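PDB 7C7D: alpha-1,3-glucanase from Streptomyces thermodiastaticus, which hydrolyses the alpha-1,3-glucosidic linkages of alpha-1,3-glucan, as a thermostable glycoside hydrolase of family GH87. Local coordinates for residues E86-Q91 with I422-A427; D368-N373 with T397-N402; Y78-L83 with G155-H160; M471-V476 with T495-S500. All coordinates share one frame; numbering follows the deposited sequence. Where two conformers were deposited one is given.

Contact 1 of 4, residues E86-Q91 with I422-A427; sequences EASGRQ and ISDTNA. With CA (calcium ion), chain C.
Arg90 and Asp424 join two domains and illustrate how one long side chain can knit a loop to a strand end. From CB the arginine sets off with CG beside its own backbone N (chi1 -45°), and a bend at chi2 (-57°) carries the chain toward Asp424. CG and CD pass alongside OD1 of Asp424, Arg90 CD at 3.6 Å. Next comes Arg90 NE, which forms a salt bridge to Asp424 OD1 at 2.9 Å; the carboxylate is turned almost perpendicular to the guanidinium, so OD1 is met from above its plane and the bond is bent. Asp424 CB lies over one guanidinium face. At the tip, Arg90 NH2 gives a straighter, in-plane bond of 2.7 Å to Thr425 O, while NH1 reaches Asn426 OD1 only weakly. Asp424 OD1 is shared with Arg459, and Asn426 ND2 turns to Gln400. The other carboxylate oxygen, Asp424 OD2, takes the Gly89 N-H at 2.9 Å in a nearly linear bond and a water that also donates to Ser88 OG. Ser88 O and Gln91 O bind the calcium ion, with Glu63, Glu65 and Asp191 completing the site. Thus 86-91, between strands 72-74 and 92-95 of the N-terminal beta domain, docks on the turn that leaves strand 415-423 of the parallel beta-helix; Ala87 and Ser88 also pack on strand 188-196 of their own domain.

Contact 2 of 4, residues D368-N373 with T397-N402; sequences DNFLRN and TITQPN
The Phe370 ring meets Thr397 and Thr399 obliquely, its CD1 and CZ each 3.8 Å from a threonine methyl, CG2 of Thr397 and CG2 of Thr399 respectively. Within its own strand the same ring has Arg372 CZ at its edge, and Phe370 CZ lies over one face of that guanidinium, offset toward the rim. These groups stand on one face of neighbouring rungs of a right-handed parallel beta-helix, the fold of pectate lyase-like enzymes. Strands 370-372 and 397-399 run parallel, 4° apart, and pair Phe370 with Thr397, Leu371 with Ile398 and Arg372 with Thr399. The register sets Leu371 CD1 alongside Ile398 CG1 on the other face, the two side chains pointing the same way and both touching Leu379 of strand 379-382. Backbone bonds alternate between the strands, from Thr397 N to Asn369 O through to Asn373 N to Thr399 O. On the aromatic face, Thr399 keeps OG1 anti to its backbone N (chi1 168°), which sets Thr399 CG2 against Arg372 CB at 3.7 Å. A water spans Arg372 NE and Thr399 OG1, while Arg372 NH1 bonds to Asp194 and Asn164 of the N-terminal domain. Beyond the strands two asparagine side chains, their amide planes 58° apart, link the turns. Asn373 ND2 binds Asp349 and Asn402 OD1 binds His160; between them, Asn402 ND2 donates to Asn373 OD1 at 2.9 Å, nearly straight and in its own amide plane.

Contact 3 of 4, residues Y78-L83 with G155-H160; sequences YTQGTL and GAKTHH
Gln80 reaches across to Gly155 and Lys157 and takes part in both direct hydrogen bonds between these two surface loops. Its chain is fully stretched, with CG anti to the backbone N (chi1 -177°) and no bend beyond it, and this carries the terminal amide to the far loop. There Gln80 NE2 donates to Gly155 O at 2.8 Å, with the acceptor lying near the amide plane. At the other end of the amide, Gln80 OE1 receives a weak bond from Lys157 NZ at 3.3 Å. The lysine crosses the glutamine at a slant: Lys157 CG passes 3.8 Å from Gln80 NE2, and a bend at the last torsion (chi4 73°) swings NZ back to OE1. Hydrocarbon and amide therefore share the contact, with the lysine itself exposed.

Water forms the next shell. One molecule accepts from Gln80 NE2 and from Lys157 N, while another donates to Gly81 O and Thr158 O, bridging the backbones where Gly81 comes closest to the opposite loop. Further out, each loop is braced internally. Thr79 O accepts both Thr82 N and, at 2.8 Å, Thr82 OG1. Lys157 O takes a nearly straight bond of 2.7 Å from His159 ND1, in the imidazole plane. Thr158 OG1 is held by Asp149, and Leu83 O is bonded to Tyr162 OH. Both loops belong to the N-terminal beta domain, and Gln80 and Gly81 are the central residues of a type II beta turn, with glycine at its third position.

Contact 4 of 4, residues M471-V476 with T495-S500; sequences MGALRV and TDSPYS
Ser500 has its OG rotated between the backbone N and the carbonyl carbon (chi1 50°), and this brings the oxygen over Gly472. Ser500 OG approaches Gly472 CA to 3.2 Å, a close approach made possible by the absence of a side chain there. The hydroxyl does not rely on the glycine for its polar partner: it is hydrogen-bonded to Gln533. Ser497 takes another course, with OG beside its own backbone N (chi1 -58°), and this places Ser497 OG 3.8 Å from Ala473 CB. The alanine methyl is thus touched by two oxygens of the loop, since Ser500 O also lies 3.9 Å from Ala473 CB.

One direct hydrogen bond joins the segments, from Ala473 N to Ser500 O at 3.0 Å. The donor comes in tilted 34° from the carbonyl plane, a less regular geometry than that of paired strands and in keeping with a junction where the chain is about to enter a strand. Gly472 is held on both its polar atoms from outside: its N donates to Glu503 and its O accepts from Ser430. The Tyr499 ring leads away and touches Pro591.

The principle illustrated is that coils of a beta-helix remain linked through their corners as well as their strands. Here the bend between strands 469-471 and 474-477 meets the loop between 486-495 and 502-505 on the following coil. Strand 474-477 then pairs in parallel with 502-505, Leu474 bonding to Ala501 and Glu503 through the backbone, and Ala473 packs inward against strands 449-458 and 486-495.

Contacts 2 and 4 both join successive coils of the beta-helix, but contact 2 does so in the core by regular strand pairing and contact 4 at a buried corner through one irregular bond and close backbone packing. Contact 1 is also buried, yet it bridges two domains with charge, and its loop supplies two of the calcium ligands. Contact 3 is the surface member, confined to the N-terminal domain and rich in water. Contacts 1 and 2 share neighbouring strands 415-423 and 397-399, and Gln400 of contact 2 reaches Ala87 O of contact 1. Glu86 ties contact 1 to contact 3 at His160, whereas contact 4 merely brushes contact 3 where Pro498 packs on Tyr78.

Contact 1 of 4, residues E86-Q91 with I422-A427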
loop_
_atom_site.group_PDB
_atom_site.type_symbol
_atom_site.label_atom_id
_atom_site.label_comp_id
_atom_site.label_asym_id
_atom_site.label_seq_id
_atom_site.Cartn_x
_atom_site.Cartn_y
_atom_site.Cartn_z
ATOM N N GLU A 86 -6.824 -10.088 -7.684
ATOM C CA GLU A 86 -5.641 -9.366 -7.235
ATOM C C GLU A 86 -5.053 -8.461 -8.306
ATOM O O GLU A 86 -4.047 -7.796 -8.052
ATOM C CB GLU A 86 -4.563 -10.327 -6.716
ATOM C CG GLU A 86 -4.845 -10.911 -5.333
ATOM C CD GLU A 86 -3.614 -11.506 -4.673
ATOM O OE1 GLU A 86 -2.558 -11.562 -5.328
ATOM O OE2 GLU A 86 -3.712 -11.919 -3.497
ATOM N N ALA A 87 -5.641 -8.421 -9.497
ATOM C CA ALA A 87 -5.149 -7.544 -10.546
ATOM C C ALA A 87 -5.683 -6.129 -10.366
ATOM O O ALA A 87 -6.832 -5.929 -9.963
ATOM C CB ALA A 87 -5.588 -8.072 -11.910
ATOM N N SER A 88 -4.839 -5.145 -10.668
ATOM C CA SER A 88 -5.301 -3.768 -10.798
ATOM C C SER A 88 -6.459 -3.721 -11.788
ATOM O O SER A 88 -6.375 -4.279 -12.884
ATOM C CB SER A 88 -4.137 -2.914 -11.303
ATOM O OG SER A 88 -4.449 -1.533 -11.265
ATOM N N GLY A 89 -7.556 -3.070 -11.396
ATOM C CA GLY A 89 -8.743 -3.072 -12.230
ATOM C C GLY A 89 -9.486 -4.386 -12.282
ATOM O O GLY A 89 -10.452 -4.501 -13.044
ATOM N N ARG A 90 -9.055 -5.384 -11.511
ATOM C CA ARG A 90 -9.644 -6.720 -11.490
ATOM C C ARG A 90 -9.528 -7.431 -12.829
ATOM O O ARG A 90 -10.264 -8.387 -13.085
ATOM C CB ARG A 90 -11.094 -6.724 -10.988
ATOM C CG ARG A 90 -11.310 -5.881 -9.755
ATOM C CD ARG A 90 -10.409 -6.294 -8.581
ATOM N NE ARG A 90 -10.717 -5.416 -7.458
ATOM C CZ ARG A 90 -10.756 -5.768 -6.180
ATOM N NH1 ARG A 90 -10.438 -7.004 -5.802
ATOM N NH2 ARG A 90 -11.130 -4.867 -5.279
ATOM N N GLN A 91 -8.621 -6.963 -13.688
ATOM C CA GLN A 91 -8.452 -7.513 -15.024
ATOM C C GLN A 91 -6.974 -7.548 -15.370
ATOM O O GLN A 91 -6.186 -6.737 -14.883
ATOM C CB GLN A 91 -9.185 -6.678 -16.074
ATOM C CG GLN A 91 -10.678 -6.645 -15.891
ATOM C CD GLN A 91 -11.291 -5.514 -16.670
ATOM O OE1 GLN A 91 -11.634 -5.668 -17.835
ATOM N NE2 GLN A 91 -11.408 -4.353 -16.034
ATOM N N ILE A 422 -6.723 5.138 -3.136
ATOM C CA ILE A 422 -6.675 3.744 -2.714
ATOM C C ILE A 422 -7.597 2.957 -3.626
ATOM O O ILE A 422 -8.790 3.268 -3.714
ATOM C CB ILE A 422 -7.106 3.588 -1.246
ATOM C CG1 ILE A 422 -6.213 4.445 -0.344
ATOM C CG2 ILE A 422 -7.098 2.110 -0.835
ATOM C CD1 ILE A 422 -6.742 4.630 1.056
ATOM N N SER A 423 -7.049 1.937 -4.300
ATOM C CA SER A 423 -7.810 1.173 -5.278
ATOM C C SER A 423 -7.636 -0.318 -5.054
ATOM O O SER A 423 -6.535 -0.787 -4.734
ATOM C CB SER A 423 -7.379 1.493 -6.711
ATOM O OG SER A 423 -7.388 2.891 -6.958
ATOM N N ASP A 424 -8.733 -1.052 -5.246
ATOM C CA ASP A 424 -8.720 -2.507 -5.404
ATOM C C ASP A 424 -8.243 -3.221 -4.134
ATOM O O ASP A 424 -7.149 -3.789 -4.083
ATOM C CB ASP A 424 -7.862 -2.919 -6.606
ATOM C CG ASP A 424 -8.487 -2.532 -7.923
ATOM O OD1 ASP A 424 -9.676 -2.840 -8.119
ATOM O OD2 ASP A 424 -7.790 -1.914 -8.759
ATOM N N THR A 425 -9.098 -3.209 -3.117
ATOM C CA THR A 425 -8.827 -3.965 -1.902
ATOM C C THR A 425 -9.621 -5.271 -1.878
ATOM O O THR A 425 -10.510 -5.521 -2.693
ATOM C CB THR A 425 -9.088 -3.123 -0.643
ATOM O OG1 THR A 425 -10.469 -2.749 -0.581
ATOM C CG2 THR A 425 -8.238 -1.861 -0.653
ATOM N N ASN A 426 -9.294 -6.108 -0.896
ATOM C CA ASN A 426 -9.756 -7.487 -0.911
ATOM C C ASN A 426 -10.318 -7.916 0.433
ATOM O O ASN A 426 -10.531 -7.083 1.319
ATOM C CB ASN A 426 -8.613 -8.390 -1.363
ATOM C CG ASN A 426 -8.264 -8.155 -2.809
ATOM O OD1 ASN A 426 -9.055 -8.476 -3.688
ATOM N ND2 ASN A 426 -7.093 -7.574 -3.065
ATOM N N ALA A 427 -10.567 -9.214 0.582
ATOM C CA ALA A 427 -11.220 -9.714 1.778
ATOM C C ALA A 427 -10.414 -9.350 3.014
ATOM O O ALA A 427 -9.179 -9.311 2.999
ATOM C CB ALA A 427 -11.386 -11.231 1.690
HETATM CA CA CA C . -5.048 -4.660 -14.838
HETATM O O HOH W 1 -5.414 -0.598 -8.848
#

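Contact 2 of 4, residues D368-N373 with T397-N402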
loop_
_atom_site.group_PDB
_atom_site.type_symbol
_atom_site.label_atom_id
_atom_site.label_comp_id
_atom_site.label_asym_id
_atom_site.label_seq_id
_atom_site.Cartn_x
_atom_site.Cartn_y
_atom_site.Cartn_z
ATOM N N ASP A 368 3.273 11.009 -0.475
ATOM C CA ASP A 368 3.754 10.907 -1.851
ATOM C C ASP A 368 4.491 9.598 -2.119
ATOM O O ASP A 368 5.466 9.567 -2.871
ATOM C CB ASP A 368 4.589 12.120 -2.245
ATOM C CG ASP A 368 3.745 13.355 -2.372
ATOM O OD1 ASP A 368 2.868 13.379 -3.260
ATOM O OD2 ASP A 368 3.936 14.284 -1.566
ATOM N N ASN A 369 4.017 8.515 -1.507
ATOM C CA ASN A 369 4.552 7.191 -1.764
ATOM C C ASN A 369 3.586 6.396 -2.626
ATOM O O ASN A 369 2.379 6.651 -2.649
ATOM C CB ASN A 369 4.786 6.437 -0.454
ATOM C CG ASN A 369 5.718 7.181 0.474
ATOM O OD1 ASN A 369 6.922 7.232 0.247
ATOM N ND2 ASN A 369 5.162 7.772 1.520
ATOM N N PHE A 370 4.146 5.419 -3.334
ATOM C CA PHE A 370 3.375 4.474 -4.130
ATOM C C PHE A 370 3.551 3.087 -3.535
ATOM O O PHE A 370 4.689 2.637 -3.340
ATOM C CB PHE A 370 3.851 4.466 -5.584
ATOM C CG PHE A 370 3.106 3.494 -6.447
ATOM C CD1 PHE A 370 1.801 3.755 -6.819
ATOM C CD2 PHE A 370 3.686 2.297 -6.849
ATOM C CE1 PHE A 370 1.091 2.865 -7.594
ATOM C CE2 PHE A 370 2.973 1.398 -7.629
ATOM C CZ PHE A 370 1.679 1.681 -8.005
ATOM N N LEU A 371 2.431 2.414 -3.257
ATOM C CA LEU A 371 2.426 1.094 -2.632
ATOM C C LEU A 371 1.566 0.158 -3.465
ATOM O O LEU A 371 0.378 0.429 -3.677
ATOM C CB LEU A 371 1.887 1.176 -1.200
ATOM C CG LEU A 371 2.762 1.990 -0.232
ATOM C CD1 LEU A 371 2.191 3.395 0.028
ATOM C CD2 LEU A 371 2.938 1.229 1.071
ATOM N N ARG A 372 2.168 -0.940 -3.947
ATOM C CA ARG A 372 1.456 -1.956 -4.706
ATOM C C ARG A 372 1.798 -3.329 -4.145
ATOM O O ARG A 372 2.965 -3.623 -3.875
ATOM C CB ARG A 372 1.851 -1.912 -6.191
ATOM C CG ARG A 372 1.258 -3.031 -7.034
ATOM C CD ARG A 372 1.756 -2.992 -8.476
ATOM N NE ARG A 372 1.124 -1.930 -9.268
ATOM C CZ ARG A 372 1.753 -1.245 -10.214
ATOM N NH1 ARG A 372 3.028 -1.487 -10.474
ATOM N NH2 ARG A 372 1.109 -0.300 -10.890
ATOM N N ASN A 373 0.783 -4.177 -3.994
ATOM C CA ASN A 373 0.989 -5.601 -3.692
ATOM C C ASN A 373 1.616 -5.821 -2.309
ATOM O O ASN A 373 2.602 -6.548 -2.158
ATOM C CB ASN A 373 1.785 -6.317 -4.793
ATOM C CG ASN A 373 1.742 -7.836 -4.672
ATOM O OD1 ASN A 373 0.787 -8.412 -4.145
ATOM N ND2 ASN A 373 2.780 -8.490 -5.188
ATOM N N THR A 397 -0.519 6.810 -2.976
ATOM C CA THR A 397 -1.281 5.983 -3.904
ATOM C C THR A 397 -1.050 4.531 -3.536
ATOM O O THR A 397 0.103 4.084 -3.468
ATOM C CB THR A 397 -0.878 6.262 -5.351
ATOM O OG1 THR A 397 -1.243 7.613 -5.661
ATOM C CG2 THR A 397 -1.598 5.327 -6.320
ATOM N N ILE A 398 -2.147 3.811 -3.295
ATOM C CA ILE A 398 -2.117 2.443 -2.802
ATOM C C ILE A 398 -2.974 1.595 -3.727
ATOM O O ILE A 398 -4.103 1.978 -4.059
ATOM C CB ILE A 398 -2.668 2.380 -1.364
ATOM C CG1 ILE A 398 -1.724 3.096 -0.393
ATOM C CG2 ILE A 398 -2.968 0.942 -0.944
ATOM C CD1 ILE A 398 -2.373 3.500 0.906
ATOM N N THR A 399 -2.455 0.435 -4.122
ATOM C CA THR A 399 -3.211 -0.475 -4.961
ATOM C C THR A 399 -2.979 -1.916 -4.526
ATOM O O THR A 399 -1.849 -2.324 -4.232
ATOM C CB THR A 399 -2.872 -0.294 -6.449
ATOM O OG1 THR A 399 -3.411 -1.387 -7.198
ATOM C CG2 THR A 399 -1.371 -0.212 -6.700
ATOM N N GLN A 400 -4.063 -2.662 -4.460
ATOM C CA GLN A 400 -4.009 -4.115 -4.321
ATOM C C GLN A 400 -3.266 -4.633 -3.089
ATOM O O GLN A 400 -2.399 -5.511 -3.211
ATOM C CB GLN A 400 -3.495 -4.756 -5.616
ATOM C CG GLN A 400 -4.593 -4.915 -6.665
ATOM C CD GLN A 400 -5.657 -5.939 -6.269
ATOM O OE1 GLN A 400 -5.538 -6.611 -5.234
ATOM N NE2 GLN A 400 -6.696 -6.077 -7.096
ATOM N N PRO A 401 -3.618 -4.195 -1.878
ATOM C CA PRO A 401 -3.213 -4.982 -0.704
ATOM C C PRO A 401 -3.943 -6.318 -0.772
ATOM O O PRO A 401 -5.137 -6.368 -1.077
ATOM C CB PRO A 401 -3.682 -4.123 0.477
ATOM C CG PRO A 401 -4.874 -3.370 -0.066
ATOM C CD PRO A 401 -4.577 -3.122 -1.528
ATOM N N ASN A 402 -3.216 -7.418 -0.518
ATOM C CA ASN A 402 -3.779 -8.741 -0.807
ATOM C C ASN A 402 -4.925 -9.088 0.128
ATOM O O ASN A 402 -5.819 -9.864 -0.239
ATOM C CB ASN A 402 -2.754 -9.852 -0.580
ATOM C CG ASN A 402 -1.479 -9.715 -1.389
ATOM O OD1 ASN A 402 -0.435 -10.193 -0.940
ATOM N ND2 ASN A 402 -1.545 -9.111 -2.565
HETATM O O HOH W 2 -1.650 -2.734 -8.938
#

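Contact 3 of 4, residues Y78-L83 with G155-H160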
loop_
_atom_site.group_PDB
_atom_site.type_symbol
_atom_site.label_atom_id
_atom_site.label_comp_id
_atom_site.label_asym_id
_atom_site.label_seq_id
_atom_site.Cartn_x
_atom_site.Cartn_y
_atom_site.Cartn_z
ATOM N N TYR A 78 -14.066 -10.282 -8.546
ATOM C CA TYR A 78 -13.722 -9.886 -7.187
ATOM C C TYR A 78 -13.603 -11.075 -6.252
ATOM O O TYR A 78 -13.228 -10.898 -5.089
ATOM C CB TYR A 78 -14.768 -8.907 -6.631
ATOM C CG TYR A 78 -14.770 -7.559 -7.312
ATOM C CD1 TYR A 78 -15.296 -7.401 -8.590
ATOM C CD2 TYR A 78 -14.240 -6.438 -6.679
ATOM C CE1 TYR A 78 -15.292 -6.169 -9.215
ATOM C CE2 TYR A 78 -14.235 -5.204 -7.292
ATOM C CZ TYR A 78 -14.759 -5.073 -8.562
ATOM O OH TYR A 78 -14.752 -3.845 -9.176
ATOM N N THR A 79 -13.912 -12.276 -6.733
ATOM C CA THR A 79 -13.980 -13.448 -5.869
ATOM C C THR A 79 -12.649 -13.690 -5.171
ATOM O O THR A 79 -11.596 -13.748 -5.815
ATOM C CB THR A 79 -14.343 -14.672 -6.708
ATOM O OG1 THR A 79 -15.573 -14.432 -7.401
ATOM C CG2 THR A 79 -14.489 -15.901 -5.827
ATOM N N GLN A 80 -12.707 -13.827 -3.848
ATOM C CA GLN A 80 -11.501 -13.984 -3.047
ATOM C C GLN A 80 -10.678 -15.169 -3.536
ATOM O O GLN A 80 -11.208 -16.258 -3.777
ATOM C CB GLN A 80 -11.878 -14.194 -1.581
ATOM C CG GLN A 80 -10.671 -14.295 -0.666
ATOM C CD GLN A 80 -11.038 -14.621 0.767
ATOM O OE1 GLN A 80 -12.211 -14.793 1.101
ATOM N NE2 GLN A 80 -10.028 -14.727 1.622
ATOM N N GLY A 81 -9.376 -14.947 -3.685
ATOM C CA GLY A 81 -8.458 -16.002 -4.045
ATOM C C GLY A 81 -8.297 -16.260 -5.526
ATOM O O GLY A 81 -7.516 -17.145 -5.896
ATOM N N THR A 82 -8.999 -15.527 -6.386
ATOM C CA THR A 82 -8.835 -15.687 -7.823
ATOM C C THR A 82 -7.718 -14.790 -8.347
ATOM O O THR A 82 -7.417 -13.734 -7.787
ATOM C CB THR A 82 -10.135 -15.367 -8.570
ATOM O OG1 THR A 82 -10.476 -13.985 -8.385
ATOM C CG2 THR A 82 -11.278 -16.269 -8.086
ATOM N N LEU A 83 -7.123 -15.214 -9.463
ATOM C CA LEU A 83 -6.054 -14.431 -10.070
ATOM C C LEU A 83 -6.537 -13.039 -10.462
ATOM O O LEU A 83 -5.845 -12.042 -10.214
ATOM C CB LEU A 83 -5.498 -15.175 -11.283
ATOM C CG LEU A 83 -4.249 -14.606 -11.951
ATOM C CD1 LEU A 83 -3.095 -14.478 -10.970
ATOM C CD2 LEU A 83 -3.853 -15.493 -13.129
ATOM N N GLY A 155 -9.694 -16.814 7.620
ATOM C CA GLY A 155 -10.361 -16.379 6.419
ATOM C C GLY A 155 -9.445 -16.086 5.253
ATOM O O GLY A 155 -9.932 -15.958 4.125
ATOM N N ALA A 156 -8.140 -15.976 5.481
ATOM C CA ALA A 156 -7.218 -15.718 4.387
ATOM C C ALA A 156 -7.074 -16.959 3.517
ATOM O O ALA A 156 -7.126 -18.093 4.005
ATOM C CB ALA A 156 -5.851 -15.301 4.930
ATOM N N LYS A 157 -6.914 -16.738 2.220
ATOM C CA LYS A 157 -6.604 -17.778 1.252
ATOM C C LYS A 157 -5.230 -17.490 0.666
ATOM O O LYS A 157 -4.666 -16.415 0.882
ATOM C CB LYS A 157 -7.655 -17.813 0.133
ATOM C CG LYS A 157 -9.036 -18.240 0.607
ATOM C CD LYS A 157 -10.012 -18.347 -0.555
ATOM C CE LYS A 157 -11.317 -18.992 -0.113
ATOM N NZ LYS A 157 -12.130 -18.063 0.721
ATOM N N THR A 158 -4.682 -18.462 -0.072
ATOM C CA THR A 158 -3.437 -18.228 -0.792
ATOM C C THR A 158 -3.556 -16.936 -1.582
ATOM O O THR A 158 -4.597 -16.647 -2.183
ATOM C CB THR A 158 -3.141 -19.371 -1.764
ATOM O OG1 THR A 158 -3.229 -20.622 -1.080
ATOM C CG2 THR A 158 -1.737 -19.216 -2.344
ATOM N N HIS A 159 -2.494 -16.139 -1.556
ATOM C CA HIS A 159 -2.589 -14.791 -2.094
ATOM C C HIS A 159 -1.225 -14.380 -2.638
ATOM O O HIS A 159 -0.297 -15.188 -2.719
ATOM C CB HIS A 159 -3.156 -13.818 -1.046
ATOM C CG HIS A 159 -2.401 -13.805 0.248
ATOM N ND1 HIS A 159 -2.638 -14.713 1.259
ATOM C CD2 HIS A 159 -1.422 -12.985 0.700
ATOM C CE1 HIS A 159 -1.838 -14.452 2.278
ATOM N NE2 HIS A 159 -1.091 -13.406 1.967
ATOM N N HIS A 160 -1.113 -13.110 -3.029
ATOM C CA HIS A 160 0.160 -12.551 -3.482
ATOM C C HIS A 160 0.604 -13.198 -4.799
ATOM O O HIS A 160 1.738 -13.657 -4.934
ATOM C CB HIS A 160 1.226 -12.700 -2.388
ATOM C CG HIS A 160 2.263 -11.624 -2.370
ATOM N ND1 HIS A 160 2.007 -10.336 -1.945
ATOM C CD2 HIS A 160 3.581 -11.665 -2.675
ATOM C CE1 HIS A 160 3.120 -9.627 -2.013
ATOM N NE2 HIS A 160 4.091 -10.411 -2.449
HETATM O O HOH W 3 -7.298 -14.096 1.053
HETATM O O HOH W 4 -6.299 -18.464 -3.527
#

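Contact 4 of 4, residues M471-V476 with T495-S500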
loop_
_atom_site.group_PDB
_atom_site.type_symbol
_atom_site.label_atom_id
_atom_site.label_comp_id
_atom_site.label_asym_id
_atom_site.label_seq_id
_atom_site.Cartn_x
_atom_site.Cartn_y
_atom_site.Cartn_z
ATOM N N MET A 471 -17.372 -5.778 4.114
ATOM C CA MET A 471 -16.776 -4.554 4.610
ATOM C C MET A 471 -16.893 -3.494 3.524
ATOM O O MET A 471 -16.758 -3.783 2.333
ATOM C CB MET A 471 -15.315 -4.770 5.009
ATOM C CG MET A 471 -15.113 -4.935 6.514
ATOM S SD MET A 471 -13.563 -5.735 6.957
ATOM C CE MET A 471 -13.859 -7.361 6.370
ATOM N N GLY A 472 -17.179 -2.262 3.951
ATOM C CA GLY A 472 -17.356 -1.172 3.017
ATOM C C GLY A 472 -16.049 -0.503 2.626
ATOM O O GLY A 472 -14.966 -0.827 3.118
ATOM N N ALA A 473 -16.176 0.462 1.711
ATOM C CA ALA A 473 -15.017 1.212 1.240
ATOM C C ALA A 473 -14.330 1.959 2.376
ATOM O O ALA A 473 -13.095 1.981 2.455
ATOM C CB ALA A 473 -15.441 2.189 0.147
ATOM N N LEU A 474 -15.105 2.601 3.245
ATOM C CA LEU A 474 -14.550 3.336 4.370
ATOM C C LEU A 474 -15.330 2.901 5.594
ATOM O O LEU A 474 -16.557 3.013 5.611
ATOM C CB LEU A 474 -14.696 4.850 4.155
ATOM C CG LEU A 474 -13.970 5.797 5.109
ATOM C CD1 LEU A 474 -13.774 7.145 4.437
ATOM C CD2 LEU A 474 -14.716 5.959 6.420
ATOM N N ARG A 475 -14.638 2.396 6.609
ATOM C CA ARG A 475 -15.338 1.988 7.815
ATOM C C ARG A 475 -14.797 2.678 9.056
ATOM O O ARG A 475 -13.601 2.967 9.169
ATOM C CB ARG A 475 -15.381 0.468 8.007
ATOM C CG ARG A 475 -14.139 -0.168 8.578
ATOM C CD ARG A 475 -14.414 -1.657 8.851
ATOM N NE ARG A 475 -13.308 -2.277 9.572
ATOM C CZ ARG A 475 -12.201 -2.719 8.989
ATOM N NH1 ARG A 475 -12.055 -2.655 7.670
ATOM N NH2 ARG A 475 -11.235 -3.242 9.736
ATOM N N VAL A 476 -15.721 2.949 9.978
ATOM C CA VAL A 476 -15.417 3.326 11.352
ATOM C C VAL A 476 -15.877 2.167 12.219
ATOM O O VAL A 476 -17.044 1.758 12.150
ATOM C CB VAL A 476 -16.098 4.642 11.761
ATOM C CG1 VAL A 476 -15.721 5.005 13.194
ATOM C CG2 VAL A 476 -15.716 5.761 10.800
ATOM N N THR A 495 -15.884 5.355 -5.508
ATOM C CA THR A 495 -16.260 5.021 -6.874
ATOM C C THR A 495 -16.199 3.516 -7.086
ATOM O O THR A 495 -15.190 2.875 -6.753
ATOM C CB THR A 495 -15.305 5.718 -7.849
ATOM O OG1 THR A 495 -15.328 7.126 -7.584
ATOM C CG2 THR A 495 -15.687 5.454 -9.308
ATOM N N ASP A 496 -17.274 2.957 -7.645
ATOM C CA ASP A 496 -17.287 1.567 -8.101
ATOM C C ASP A 496 -17.041 0.588 -6.955
ATOM O O ASP A 496 -16.330 -0.409 -7.101
ATOM C CB ASP A 496 -16.304 1.344 -9.255
ATOM C CG ASP A 496 -16.623 2.206 -10.471
ATOM O OD1 ASP A 496 -17.778 2.646 -10.614
ATOM O OD2 ASP A 496 -15.715 2.446 -11.296
ATOM N N SER A 497 -17.630 0.872 -5.803
ATOM C CA SER A 497 -17.484 -0.024 -4.663
ATOM C C SER A 497 -18.275 -1.300 -4.914
ATOM O O SER A 497 -19.452 -1.230 -5.285
ATOM C CB SER A 497 -18.042 0.635 -3.414
ATOM O OG SER A 497 -17.398 1.857 -3.129
ATOM N N PRO A 498 -17.685 -2.479 -4.713
ATOM C CA PRO A 498 -18.459 -3.708 -4.950
ATOM C C PRO A 498 -19.579 -3.901 -3.949
ATOM O O PRO A 498 -20.606 -4.500 -4.295
ATOM C CB PRO A 498 -17.406 -4.823 -4.862
ATOM C CG PRO A 498 -16.278 -4.218 -4.080
ATOM C CD PRO A 498 -16.266 -2.763 -4.434
ATOM N N TYR A 499 -19.419 -3.393 -2.724
ATOM C CA TYR A 499 -20.438 -3.525 -1.681
ATOM C C TYR A 499 -20.845 -2.127 -1.241
ATOM O O TYR A 499 -21.335 -1.359 -2.063
ATOM C CB TYR A 499 -19.999 -4.506 -0.605
ATOM C CG TYR A 499 -19.831 -5.876 -1.215
ATOM C CD1 TYR A 499 -20.937 -6.686 -1.429
ATOM C CD2 TYR A 499 -18.592 -6.324 -1.656
ATOM C CE1 TYR A 499 -20.813 -7.915 -2.024
ATOM C CE2 TYR A 499 -18.455 -7.566 -2.257
ATOM C CZ TYR A 499 -19.576 -8.351 -2.442
ATOM O OH TYR A 499 -19.469 -9.585 -3.037
ATOM N N SER A 500 -20.635 -1.772 0.022
ATOM C CA SER A 500 -21.101 -0.509 0.563
ATOM C C SER A 500 -20.018 0.562 0.484
ATOM O O SER A 500 -18.829 0.275 0.337
ATOM C CB SER A 500 -21.537 -0.696 2.012
ATOM O OG SER A 500 -20.510 -1.366 2.717
#